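Local coordinates for Blr3880 protein (Bradyrhizobium japonicum, PDB 2OOD) that probably catalyses the zinc-dependent hydrolytic deamination of guanine to xanthine and ammonia, a step of purine degradation, at residues I80-T85 / K121-A126; L128-T133 / R332-S337; T134-T139 / D228-T233; A162-I167 / E180-D185. All blocks are in the same frame, centred on the assembly; numbering follows the deposited sequence.

Contact 1: residues I80-T85 / K121-A126. With ZN (zinc ion), chain B; GUN (guanine), chain C.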
loop_
_atom_site.group_PDB
_atom_site.type_symbol
_atom_site.label_atom_id
_atom_site.label_comp_id
_atom_site.label_asym_id
_atom_site.label_seq_id
_atom_site.Cartn_x
_atom_site.Cartn_y
_atom_site.Cartn_z
ATOM N N ILE A 80 0.464 17.746 -3.233
ATOM C CA ILE A 80 0.910 17.507 -1.850
ATOM C C ILE A 80 0.523 18.703 -1.007
ATOM O O ILE A 80 0.291 19.786 -1.527
ATOM C CB ILE A 80 2.449 17.340 -1.679
ATOM C CG1 ILE A 80 3.158 17.499 -3.013
ATOM C CG2 ILE A 80 2.774 16.013 -1.016
ATOM C CD1 ILE A 80 3.188 18.920 -3.495
ATOM N N HIS A 81 0.459 18.499 0.302
ATOM C CA HIS A 81 0.120 19.553 1.249
ATOM C C HIS A 81 1.333 19.747 2.151
ATOM O O HIS A 81 1.550 18.974 3.082
ATOM C CB HIS A 81 -1.090 19.140 2.096
ATOM C CG HIS A 81 -2.400 19.192 1.372
ATOM N ND1 HIS A 81 -3.162 20.335 1.295
ATOM C CD2 HIS A 81 -3.103 18.229 0.730
ATOM C CE1 HIS A 81 -4.281 20.074 0.641
ATOM N NE2 HIS A 81 -4.271 18.802 0.286
ATOM N N LEU A 82 2.121 20.778 1.870
ATOM C CA LEU A 82 3.318 21.080 2.652
ATOM C C LEU A 82 3.127 21.052 4.171
ATOM O O LEU A 82 3.869 20.371 4.883
ATOM C CB LEU A 82 3.880 22.448 2.241
ATOM C CG LEU A 82 4.688 23.209 3.299
ATOM C CD1 LEU A 82 5.957 22.454 3.640
ATOM C CD2 LEU A 82 5.012 24.597 2.781
ATOM N N PRO A 83 2.133 21.793 4.688
ATOM C CA PRO A 83 1.895 21.825 6.131
ATOM C C PRO A 83 1.368 20.533 6.750
ATOM O O PRO A 83 1.114 20.484 7.951
ATOM C CB PRO A 83 0.927 22.992 6.290
ATOM C CG PRO A 83 0.126 22.906 5.045
ATOM C CD PRO A 83 1.160 22.645 3.981
ATOM N N GLN A 84 1.207 19.487 5.948
ATOM C CA GLN A 84 0.714 18.223 6.475
ATOM C C GLN A 84 1.821 17.174 6.587
ATOM O O GLN A 84 1.573 16.017 6.954
ATOM C CB GLN A 84 -0.422 17.711 5.602
ATOM C CG GLN A 84 -1.688 18.522 5.759
ATOM C CD GLN A 84 -2.753 18.135 4.763
ATOM O OE1 GLN A 84 -2.899 16.966 4.430
ATOM N NE2 GLN A 84 -3.515 19.112 4.291
ATOM N N THR A 85 3.046 17.602 6.289
ATOM C CA THR A 85 4.233 16.756 6.336
ATOM C C THR A 85 4.378 15.933 7.613
ATOM O O THR A 85 4.873 14.810 7.582
ATOM C CB THR A 85 5.516 17.613 6.195
ATOM O OG1 THR A 85 5.529 18.252 4.914
ATOM C CG2 THR A 85 6.761 16.758 6.353
ATOM N N LYS A 121 11.812 22.335 5.114
ATOM C CA LYS A 121 13.066 21.609 5.002
ATOM C C LYS A 121 12.793 20.106 4.975
ATOM O O LYS A 121 13.280 19.389 4.101
ATOM C CB LYS A 121 13.963 21.951 6.190
ATOM C CG LYS A 121 15.325 21.277 6.161
ATOM C CD LYS A 121 15.825 21.009 7.578
ATOM C CE LYS A 121 17.221 20.395 7.574
ATOM N NZ LYS A 121 17.328 19.195 6.686
ATOM N N ARG A 122 12.007 19.635 5.936
ATOM C CA ARG A 122 11.675 18.215 6.020
ATOM C C ARG A 122 10.794 17.766 4.862
ATOM O O ARG A 122 10.895 16.630 4.394
ATOM C CB ARG A 122 10.981 17.929 7.347
ATOM C CG ARG A 122 11.900 18.069 8.532
ATOM C CD ARG A 122 11.110 18.184 9.798
ATOM N NE ARG A 122 11.970 18.199 10.975
ATOM C CZ ARG A 122 12.709 17.170 11.382
ATOM N NH1 ARG A 122 12.702 16.028 10.704
ATOM N NH2 ARG A 122 13.447 17.281 12.481
ATOM N N PHE A 123 9.932 18.667 4.405
ATOM C CA PHE A 123 9.040 18.390 3.293
ATOM C C PHE A 123 9.861 18.087 2.039
ATOM O O PHE A 123 9.662 17.061 1.394
ATOM C CB PHE A 123 8.142 19.606 3.065
ATOM C CG PHE A 123 7.248 19.504 1.867
ATOM C CD1 PHE A 123 6.146 18.660 1.872
ATOM C CD2 PHE A 123 7.485 20.285 0.741
ATOM C CE1 PHE A 123 5.290 18.599 0.773
ATOM C CE2 PHE A 123 6.637 20.232 -0.363
ATOM C CZ PHE A 123 5.537 19.387 -0.344
ATOM N N LEU A 124 10.784 18.982 1.698
ATOM C CA LEU A 124 11.619 18.804 0.516
ATOM C C LEU A 124 12.611 17.647 0.649
ATOM O O LEU A 124 12.944 17.001 -0.345
ATOM C CB LEU A 124 12.351 20.108 0.184
ATOM C CG LEU A 124 11.434 21.228 -0.326
ATOM C CD1 LEU A 124 12.192 22.527 -0.434
ATOM C CD2 LEU A 124 10.865 20.843 -1.674
ATOM N N ASP A 125 13.090 17.379 1.861
ATOM C CA ASP A 125 14.016 16.261 2.049
ATOM C C ASP A 125 13.266 14.954 1.785
ATOM O O ASP A 125 13.757 14.082 1.078
ATOM C CB ASP A 125 14.584 16.228 3.474
ATOM C CG ASP A 125 15.570 17.348 3.751
ATOM O OD1 ASP A 125 15.964 18.067 2.811
ATOM O OD2 ASP A 125 15.959 17.501 4.926
ATOM N N ALA A 126 12.071 14.824 2.356
ATOM C CA ALA A 126 11.263 13.626 2.170
ATOM C C ALA A 126 10.961 13.397 0.693
ATOM O O ALA A 126 10.985 12.263 0.220
ATOM C CB ALA A 126 9.974 13.743 2.951
HETATM ZN ZN ZN B . -5.315 17.676 -1.190
HETATM N N9 GUN C . -9.460 19.967 0.391
HETATM C C8 GUN C . -10.460 20.054 1.301
HETATM N N7 GUN C . -10.579 18.938 1.961
HETATM C C5 GUN C . -9.655 18.055 1.526
HETATM C C6 GUN C . -9.310 16.705 1.866
HETATM O O6 GUN C . -9.909 16.087 2.753
HETATM N N1 GUN C . -8.259 16.109 1.172
HETATM C C2 GUN C . -7.574 16.795 0.181
HETATM N N2 GUN C . -6.525 16.183 -0.486
HETATM N N3 GUN C . -7.888 18.039 -0.139
HETATM C C4 GUN C . -8.912 18.698 0.495
HETATM O O HOH W 1 -4.713 16.155 0.770
#
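The phenyl ring of F123 projects from the helix into a bend made by I80, L82 and T85, which meet it on one face and at its edge. L82 supplies the face contact: its CA lies 4.0 Å from the F123 ring centroid and 23° off the ring normal, a CH-pi interaction displaced toward the rim. The CD1 branch of L82 packs at the root of the ring, 3.6 Å from F123 CB. I80 comes to the far end of the ring, its CB in the ring plane and 3.9 Å from F123 CZ. T85 crosses F123 at about a right angle and brings OG1 to the edge beside CD1. F123 CG stands anti to the backbone N (chi1 175°), which extends the ring away from the helix and into the bend.

The bend has its own polar brace. T85 OG1 donates to L82 O at 2.7 Å, in the carbonyl plane and on a lone pair, and T85 N donates to the same oxygen. Putting an alanine at F123 would probably open a gap between helix and bend, taking the ring from beneath L82 CA and the edge contact from I80.

H81 turns the other way. Its NE2 binds zinc at 2.1 Å, alongside H79, H234, D326, a water and the guanine, whose N2 is 2.0 Å from the metal.

Strand 70-81 pairs here with strand 132-138, I80 and, just past the strand end, L82 bonding to the backbone of F138; helix 143-156 meets L82 through L149, and R122 of helix 113-129 forms a salt bridge with E118 and a cation-pi contact with W420 of the second subunit.

Contact 2: residues L128-T133 / R332-S337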
loop_
_atom_site.group_PDB
_atom_site.type_symbol
_atom_site.label_atom_id
_atom_site.label_comp_id
_atom_site.label_asym_id
_atom_site.label_seq_id
_atom_site.Cartn_x
_atom_site.Cartn_y
_atom_site.Cartn_z
ATOM N N LEU A 128 12.761 14.382 -1.936
ATOM C CA LEU A 128 13.959 13.995 -2.664
ATOM C C LEU A 128 14.354 12.552 -2.378
ATOM O O LEU A 128 14.754 11.816 -3.282
ATOM C CB LEU A 128 15.114 14.940 -2.317
ATOM C CG LEU A 128 14.961 16.380 -2.813
ATOM C CD1 LEU A 128 16.076 17.219 -2.232
ATOM C CD2 LEU A 128 14.985 16.432 -4.331
ATOM N N ALA A 129 14.244 12.150 -1.118
ATOM C CA ALA A 129 14.586 10.792 -0.729
ATOM C C ALA A 129 13.551 9.846 -1.305
ATOM O O ALA A 129 13.739 8.632 -1.299
ATOM C CB ALA A 129 14.610 10.676 0.777
ATOM N N ALA A 130 12.457 10.408 -1.813
ATOM C CA ALA A 130 11.379 9.608 -2.381
ATOM C C ALA A 130 11.395 9.556 -3.904
ATOM O O ALA A 130 10.670 8.770 -4.501
ATOM C CB ALA A 130 10.036 10.130 -1.893
ATOM N N GLY A 131 12.214 10.391 -4.531
ATOM C CA GLY A 131 12.293 10.386 -5.980
ATOM C C GLY A 131 11.572 11.532 -6.664
ATOM O O GLY A 131 11.655 11.675 -7.885
ATOM N N THR A 132 10.868 12.352 -5.888
ATOM C CA THR A 132 10.125 13.488 -6.432
ATOM C C THR A 132 11.001 14.719 -6.536
ATOM O O THR A 132 11.549 15.175 -5.541
ATOM C CB THR A 132 8.908 13.858 -5.552
ATOM O OG1 THR A 132 7.984 12.764 -5.518
ATOM C CG2 THR A 132 8.200 15.077 -6.110
ATOM N N THR A 133 11.120 15.258 -7.743
ATOM C CA THR A 133 11.924 16.447 -7.970
ATOM C C THR A 133 11.059 17.677 -8.234
ATOM O O THR A 133 11.521 18.805 -8.082
ATOM C CB THR A 133 12.876 16.249 -9.157
ATOM O OG1 THR A 133 12.126 15.887 -10.319
ATOM C CG2 THR A 133 13.873 15.165 -8.856
ATOM N N ARG A 332 1.896 8.118 2.028
ATOM C CA ARG A 332 3.205 7.879 1.418
ATOM C C ARG A 332 3.731 9.103 0.674
ATOM O O ARG A 332 2.983 9.779 -0.031
ATOM C CB ARG A 332 3.114 6.716 0.432
ATOM C CG ARG A 332 2.465 5.463 0.983
ATOM C CD ARG A 332 3.314 4.815 2.053
ATOM N NE ARG A 332 2.634 3.667 2.636
ATOM C CZ ARG A 332 3.099 2.961 3.658
ATOM N NH1 ARG A 332 4.260 3.283 4.218
ATOM N NH2 ARG A 332 2.395 1.939 4.129
ATOM N N PHE A 333 5.029 9.370 0.814
ATOM C CA PHE A 333 5.655 10.511 0.150
ATOM C C PHE A 333 6.164 10.178 -1.247
ATOM O O PHE A 333 6.364 11.068 -2.068
ATOM C CB PHE A 333 6.836 11.034 0.970
ATOM C CG PHE A 333 6.551 12.304 1.720
ATOM C CD1 PHE A 333 6.023 12.271 3.007
ATOM C CD2 PHE A 333 6.813 13.538 1.140
ATOM C CE1 PHE A 333 5.763 13.452 3.698
ATOM C CE2 PHE A 333 6.554 14.722 1.826
ATOM C CZ PHE A 333 6.031 14.676 3.102
ATOM N N SER A 334 6.379 8.898 -1.519
ATOM C CA SER A 334 6.902 8.488 -2.812
ATOM C C SER A 334 5.877 8.193 -3.901
ATOM O O SER A 334 4.829 7.612 -3.638
ATOM C CB SER A 334 7.790 7.263 -2.632
ATOM O OG SER A 334 8.419 6.932 -3.854
HETATM N N MSE A 335 6.193 8.590 -5.131
HETATM C CA MSE A 335 5.315 8.331 -6.262
HETATM C C MSE A 335 5.326 6.839 -6.583
HETATM O O MSE A 335 4.441 6.334 -7.273
HETATM C CB MSE A 335 5.760 9.121 -7.489
HETATM C CG MSE A 335 5.587 10.613 -7.344
HETATM SE SE MSE A 335 3.786 11.085 -6.766
HETATM C CE MSE A 335 2.810 10.553 -8.373
ATOM N N ILE A 336 6.334 6.134 -6.084
ATOM C CA ILE A 336 6.428 4.703 -6.302
ATOM C C ILE A 336 5.336 4.034 -5.471
ATOM O O ILE A 336 4.707 3.077 -5.917
ATOM C CB ILE A 336 7.808 4.174 -5.874
ATOM C CG1 ILE A 336 8.883 4.783 -6.764
ATOM C CG2 ILE A 336 7.862 2.666 -5.978
ATOM C CD1 ILE A 336 10.267 4.398 -6.351
ATOM N N SER A 337 5.110 4.548 -4.265
ATOM C CA SER A 337 4.083 4.014 -3.377
ATOM C C SER A 337 2.714 4.377 -3.919
ATOM O O SER A 337 1.750 3.636 -3.738
ATOM C CB SER A 337 4.235 4.589 -1.973
ATOM O OG SER A 337 5.442 4.161 -1.371
HETATM O O HOH W 2 8.422 9.918 -5.651
HETATM O O HOH W 3 5.887 12.887 -4.218
#
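F333 begins the approach to A130 and T132 with its backbone: F333 O accepts a bond of 2.9 Å from water 3, which in turn accepts from T132 OG1. Its CB lies loosely near the methyl of A130, at 4.4 Å from A130 CB, while the ring leads away to F123, A126 and L127 of helix 113-129.

S334 follows and makes the direct polar link. Its OG stands anti to the backbone N (chi1 -174°), and this hydroxyl donates to A130 O at 3.0 Å, in the carbonyl plane and on a lone pair. The same OG accepts from I336 N at 3.2 Å with an N-H...O angle of 157°, so S334 is the N-cap of helix 335-352. S334 CB also packs on A130 CB at 3.7 Å. Were S334 reduced to an alanine, I336 N would probably lose its capping acceptor and A130 O its direct donor across the contact.

M335, a selenomethionine, gives its backbone N to water 2, which donates to A130 O (2.8 Å) and to T132 OG1 (2.9 Å). Its CG passes 3.7 Å from T132 OG1 before the chain bends at its next two torsions toward F75 and D77 of strand 70-81.

On the facing side, G131 has positive phi and closes helix 113-129 in a Schellman motif. The chemistry therefore joins two helix ends: one carbonyl just past a helix C-terminus takes bonds from S334 OG and water 2, T132 OG1 gives to one water and takes from another, and these buried polar atoms are satisfied by a small network of one hydroxyl and two waters.

Contact 3: residues T134-T139 / D228-T233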
loop_
_atom_site.group_PDB
_atom_site.type_symbol
_atom_site.label_atom_id
_atom_site.label_comp_id
_atom_site.label_asym_id
_atom_site.label_seq_id
_atom_site.Cartn_x
_atom_site.Cartn_y
_atom_site.Cartn_z
ATOM N N THR A 134 9.806 17.458 -8.629
ATOM C CA THR A 134 8.871 18.552 -8.913
ATOM C C THR A 134 7.510 18.246 -8.295
ATOM O O THR A 134 7.031 17.112 -8.361
ATOM C CB THR A 134 8.684 18.756 -10.434
ATOM O OG1 THR A 134 9.958 19.013 -11.049
ATOM C CG2 THR A 134 7.747 19.918 -10.708
ATOM N N CYS A 135 6.881 19.256 -7.701
ATOM C CA CYS A 135 5.579 19.058 -7.071
ATOM C C CYS A 135 4.702 20.309 -7.071
ATOM O O CYS A 135 5.199 21.432 -7.094
ATOM C CB CYS A 135 5.764 18.587 -5.624
ATOM S SG CYS A 135 6.363 19.881 -4.491
ATOM N N GLN A 136 3.389 20.101 -7.061
ATOM C CA GLN A 136 2.431 21.192 -7.004
ATOM C C GLN A 136 1.925 21.115 -5.572
ATOM O O GLN A 136 1.156 20.223 -5.228
ATOM C CB GLN A 136 1.292 20.967 -7.993
ATOM C CG GLN A 136 0.216 22.030 -7.928
ATOM C CD GLN A 136 -0.719 21.962 -9.105
ATOM O OE1 GLN A 136 -1.205 20.894 -9.453
ATOM N NE2 GLN A 136 -0.981 23.105 -9.726
ATOM N N ALA A 137 2.360 22.055 -4.739
ATOM C CA ALA A 137 2.008 22.033 -3.329
ATOM C C ALA A 137 0.978 22.999 -2.775
ATOM O O ALA A 137 0.913 24.169 -3.151
ATOM C CB ALA A 137 3.275 22.156 -2.508
ATOM N N PHE A 138 0.178 22.478 -1.855
ATOM C CA PHE A 138 -0.811 23.270 -1.152
ATOM C C PHE A 138 -0.068 23.736 0.096
ATOM O O PHE A 138 0.803 23.032 0.606
ATOM C CB PHE A 138 -2.001 22.406 -0.750
ATOM C CG PHE A 138 -2.967 22.154 -1.865
ATOM C CD1 PHE A 138 -3.984 23.062 -2.137
ATOM C CD2 PHE A 138 -2.839 21.031 -2.676
ATOM C CE1 PHE A 138 -4.863 22.854 -3.204
ATOM C CE2 PHE A 138 -3.711 20.815 -3.745
ATOM C CZ PHE A 138 -4.720 21.728 -4.008
ATOM N N THR A 139 -0.401 24.918 0.583
ATOM C CA THR A 139 0.246 25.451 1.769
ATOM C C THR A 139 -0.867 25.806 2.749
ATOM O O THR A 139 -1.976 25.284 2.636
ATOM C CB THR A 139 1.074 26.694 1.397
ATOM O OG1 THR A 139 0.227 27.676 0.790
ATOM C CG2 THR A 139 2.162 26.321 0.396
ATOM N N ASP A 228 -0.776 33.903 -16.774
ATOM C CA ASP A 228 0.266 32.878 -16.788
ATOM C C ASP A 228 0.257 31.983 -15.560
ATOM O O ASP A 228 0.839 30.898 -15.581
ATOM C CB ASP A 228 1.644 33.532 -16.928
ATOM C CG ASP A 228 2.704 32.559 -17.414
ATOM O OD1 ASP A 228 2.575 32.065 -18.562
ATOM O OD2 ASP A 228 3.662 32.286 -16.651
ATOM N N CYS A 229 -0.397 32.433 -14.494
ATOM C CA CYS A 229 -0.463 31.653 -13.264
ATOM C C CYS A 229 -1.349 30.412 -13.351
ATOM O O CYS A 229 -2.337 30.386 -14.081
ATOM C CB CYS A 229 -0.962 32.520 -12.107
ATOM S SG CYS A 229 0.259 33.616 -11.387
ATOM N N TRP A 230 -0.978 29.392 -12.583
ATOM C CA TRP A 230 -1.719 28.141 -12.504
ATOM C C TRP A 230 -2.872 28.300 -11.511
ATOM O O TRP A 230 -2.927 29.275 -10.753
ATOM C CB TRP A 230 -0.808 27.022 -11.993
ATOM C CG TRP A 230 0.020 26.315 -13.035
ATOM C CD1 TRP A 230 -0.097 25.017 -13.407
ATOM C CD2 TRP A 230 1.117 26.853 -13.794
ATOM N NE1 TRP A 230 0.857 24.703 -14.345
ATOM C CE2 TRP A 230 1.613 25.814 -14.600
ATOM C CE3 TRP A 230 1.727 28.111 -13.869
ATOM C CZ2 TRP A 230 2.694 25.994 -15.472
ATOM C CZ3 TRP A 230 2.805 28.284 -14.742
ATOM C CH2 TRP A 230 3.270 27.233 -15.527
ATOM N N VAL A 231 -3.790 27.335 -11.524
ATOM C CA VAL A 231 -4.923 27.307 -10.594
ATOM C C VAL A 231 -4.906 25.892 -10.016
ATOM O O VAL A 231 -4.920 24.912 -10.757
ATOM C CB VAL A 231 -6.282 27.565 -11.296
ATOM C CG1 VAL A 231 -7.385 27.674 -10.255
ATOM C CG2 VAL A 231 -6.217 28.837 -12.116
ATOM N N ASN A 232 -4.863 25.791 -8.694
ATOM C CA ASN A 232 -4.783 24.499 -8.025
ATOM C C ASN A 232 -5.865 24.373 -6.962
ATOM O O ASN A 232 -6.005 25.248 -6.114
ATOM C CB ASN A 232 -3.382 24.366 -7.407
ATOM C CG ASN A 232 -3.181 23.064 -6.657
ATOM O OD1 ASN A 232 -3.586 21.995 -7.117
ATOM N ND2 ASN A 232 -2.526 23.146 -5.507
ATOM N N THR A 233 -6.630 23.284 -7.006
ATOM C CA THR A 233 -7.711 23.082 -6.037
ATOM C C THR A 233 -8.139 21.615 -5.887
ATOM O O THR A 233 -7.467 20.709 -6.370
ATOM C CB THR A 233 -8.957 23.933 -6.432
ATOM O OG1 THR A 233 -9.888 23.956 -5.345
ATOM C CG2 THR A 233 -9.634 23.358 -7.663
HETATM O O HOH W 4 -0.867 25.479 -5.067
#
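Inside the TIM barrel, Q136 and F138 of strand 132-138 meet N232 of strand 230-234 across the interior. The two strands are not paired with each other: their axes approach to 8.4 Å at an angle of 60°, and strands 160-166 and 199-205 come between them in the wall. Contact is thus made by inward side chains.

N232 occupies the middle. With CG anti to the backbone N (chi1 179°), its amide is carried across to the other strand, where it lies flat on the amide of Q136. The two planes are 9° apart, and Q136 CD is 3.6 Å from N232 CG. On F138 the same amide is inclined, and ND2 sits over one face, offset toward the rim at CZ, 3.0 Å above the ring plane. T233 O stands at the ring edge, 3.8 Å from F138 CZ.

Water 4 supplies the polar link: it donates to A137 O and accepts from N232 ND2, each at 2.9 Å. One amide nitrogen is thereby both bonded to water and set over an aromatic face. W230, farther back along its strand, approaches the end of the Q136 side chain, while its NE1 bonds to L389 O.

F138 also stacks with H81 and H234, two of the zinc ligands. A packed polar and aromatic barrel interior beneath metal-binding histidines at the C-terminal ends of the strands is what the amidohydrolase fold provides for its active site.

Contact 4: residues A162-I167 / E180-D185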
loop_
_atom_site.group_PDB
_atom_site.type_symbol
_atom_site.label_atom_id
_atom_site.label_comp_id
_atom_site.label_asym_id
_atom_site.label_seq_id
_atom_site.Cartn_x
_atom_site.Cartn_y
_atom_site.Cartn_z
ATOM N N ALA A 162 3.342 26.333 -6.495
ATOM C CA ALA A 162 2.750 26.542 -5.179
ATOM C C ALA A 162 2.056 27.894 -5.066
ATOM O O ALA A 162 2.089 28.702 -5.994
ATOM C CB ALA A 162 3.817 26.406 -4.105
ATOM N N GLY A 163 1.418 28.136 -3.928
ATOM C CA GLY A 163 0.735 29.398 -3.739
ATOM C C GLY A 163 -0.038 29.476 -2.442
ATOM O O GLY A 163 -0.225 28.470 -1.762
ATOM N N LEU A 164 -0.478 30.681 -2.099
ATOM C CA LEU A 164 -1.249 30.901 -0.881
ATOM C C LEU A 164 -2.569 30.146 -1.003
ATOM O O LEU A 164 -3.346 30.386 -1.924
ATOM C CB LEU A 164 -1.523 32.395 -0.690
ATOM C CG LEU A 164 -2.263 32.786 0.590
ATOM C CD1 LEU A 164 -1.417 32.454 1.810
ATOM C CD2 LEU A 164 -2.583 34.257 0.543
ATOM N N THR A 165 -2.818 29.233 -0.071
ATOM C CA THR A 165 -4.038 28.433 -0.089
ATOM C C THR A 165 -5.174 29.096 0.688
ATOM O O THR A 165 -5.277 28.932 1.902
ATOM C CB THR A 165 -3.768 27.041 0.507
ATOM O OG1 THR A 165 -2.748 26.390 -0.263
ATOM C CG2 THR A 165 -5.029 26.199 0.494
ATOM N N GLY A 166 -6.028 29.836 -0.016
ATOM C CA GLY A 166 -7.135 30.526 0.632
ATOM C C GLY A 166 -8.252 29.627 1.135
ATOM O O GLY A 166 -8.662 28.691 0.451
ATOM N N ILE A 167 -8.741 29.906 2.338
ATOM C CA ILE A 167 -9.822 29.135 2.941
ATOM C C ILE A 167 -10.743 30.164 3.590
ATOM O O ILE A 167 -10.328 30.957 4.441
ATOM C CB ILE A 167 -9.284 28.114 3.983
ATOM C CG1 ILE A 167 -10.441 27.356 4.632
ATOM C CG2 ILE A 167 -8.453 28.814 5.029
ATOM C CD1 ILE A 167 -11.040 26.301 3.744
ATOM N N GLU A 180 -10.255 39.563 0.889
ATOM C CA GLU A 180 -9.450 40.751 0.608
ATOM C C GLU A 180 -7.971 40.460 0.857
ATOM O O GLU A 180 -7.141 40.605 -0.051
ATOM C CB GLU A 180 -9.908 41.928 1.481
ATOM C CG GLU A 180 -11.289 42.504 1.110
ATOM C CD GLU A 180 -12.431 41.468 1.201
ATOM O OE1 GLU A 180 -12.695 40.944 2.316
ATOM O OE2 GLU A 180 -13.070 41.185 0.150
ATOM N N ASN A 181 -7.646 40.045 2.083
ATOM C CA ASN A 181 -6.264 39.717 2.431
ATOM C C ASN A 181 -5.706 38.641 1.499
ATOM O O ASN A 181 -4.539 38.682 1.101
ATOM C CB ASN A 181 -6.171 39.235 3.882
ATOM C CG ASN A 181 -6.486 40.335 4.881
ATOM O OD1 ASN A 181 -6.054 41.481 4.721
ATOM N ND2 ASN A 181 -7.229 39.991 5.924
ATOM N N PHE A 182 -6.541 37.671 1.155
ATOM C CA PHE A 182 -6.110 36.615 0.258
ATOM C C PHE A 182 -5.667 37.218 -1.078
ATOM O O PHE A 182 -4.602 36.878 -1.607
ATOM C CB PHE A 182 -7.246 35.620 0.011
ATOM C CG PHE A 182 -6.921 34.592 -1.029
ATOM C CD1 PHE A 182 -6.081 33.528 -0.734
ATOM C CD2 PHE A 182 -7.409 34.722 -2.326
ATOM C CE1 PHE A 182 -5.729 32.607 -1.719
ATOM C CE2 PHE A 182 -7.059 33.806 -3.319
ATOM C CZ PHE A 182 -6.218 32.750 -3.013
ATOM N N TYR A 183 -6.494 38.102 -1.634
ATOM C CA TYR A 183 -6.162 38.736 -2.905
ATOM C C TYR A 183 -4.895 39.561 -2.758
ATOM O O TYR A 183 -4.017 39.545 -3.627
ATOM C CB TYR A 183 -7.282 39.666 -3.363
ATOM C CG TYR A 183 -6.897 40.474 -4.582
ATOM C CD1 TYR A 183 -6.755 39.864 -5.814
ATOM C CD2 TYR A 183 -6.646 41.841 -4.495
ATOM C CE1 TYR A 183 -6.374 40.586 -6.940
ATOM C CE2 TYR A 183 -6.261 42.580 -5.619
ATOM C CZ TYR A 183 -6.130 41.939 -6.841
ATOM O OH TYR A 183 -5.765 42.635 -7.981
ATOM N N ARG A 184 -4.819 40.300 -1.658
ATOM C CA ARG A 184 -3.667 41.145 -1.377
ATOM C C ARG A 184 -2.395 40.299 -1.325
ATOM O O ARG A 184 -1.465 40.516 -2.106
ATOM C CB ARG A 184 -3.873 41.859 -0.044
ATOM C CG ARG A 184 -2.806 42.888 0.309
ATOM C CD ARG A 184 -2.899 43.217 1.796
ATOM N NE ARG A 184 -2.635 42.021 2.599
ATOM C CZ ARG A 184 -2.924 41.901 3.892
ATOM N NH1 ARG A 184 -3.497 42.912 4.542
ATOM N NH2 ARG A 184 -2.631 40.773 4.538
ATOM N N ASP A 185 -2.370 39.325 -0.416
ATOM C CA ASP A 185 -1.207 38.457 -0.263
ATOM C C ASP A 185 -0.861 37.657 -1.519
ATOM O O ASP A 185 0.312 37.574 -1.895
ATOM C CB ASP A 185 -1.395 37.511 0.922
ATOM C CG ASP A 185 -1.598 38.255 2.231
ATOM O OD1 ASP A 185 -1.108 39.396 2.357
ATOM O OD2 ASP A 185 -2.237 37.694 3.146
#
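L164 and F182 carry the apolar part of the contact, sliding past each other in opposite directions. The CD2 branch of L164 lies 3.8 Å from F182 CD1 and 3.5 Å from D185 CB, so a single methyl is lodged between two residues one helical turn apart.

A second group of contacts sets the F182 ring against backbone. F182 CG is anti to the backbone N (chi1 173°), which sends the ring from the helix across to the strand end. There L164 O meets the ring edge in its plane, 3.3 Å from F182 CE1. G166 continues the surface: its CA is 3.5 Å from F182 CD1, and its N lies near CE1 in an oblique position. A side chain on G166 would point at the ring and collide with CD1, so the absence of one fits this close approach.

The ionic interactions stay within the helix. R184 grips D185 side-on, NE and NH2 both donating to OD1 at 3.0 Å from the same face of the carboxylate plane; the bond from NH2 to OD2 is weak. OD1 lies close to the guanidinium plane (7° out of it) and takes two donors, while D185 CB remains against L164.

Strand 160-166 and helix 179-193 belong to a beta-alpha-beta unit completed by strand 199-205. P143 of helix 143-156 borders L164 and D185, L215 and L222 of helix 213-225 pack on F182, and T165 points away from the helix, its OG1 accepting from T139 N of the preceding barrel strand's end.

How the contacts relate
All four contacts are buried, but contacts 1, 2 and 3 lie about 10 to 14 Å from the chain centre and contact 4 about 22 Å, where a barrel strand meets the helix outside it. Contacts 1 and 2 share helix 113-129 and touch directly, A126 CB lying 3.6 Å from F333 CD2; both also reach the second subunit, whereas contacts 3 and 4 do not. Contact 3 joins contact 1 through strand pairing and contact 4 through T139. Chemistry follows place: ring packing behind a zinc ligand in contact 1, a hydrated joint of helix ends in contact 2, stacked amides inside the barrel in contact 3, and apolar strand-to-helix packing in contact 4.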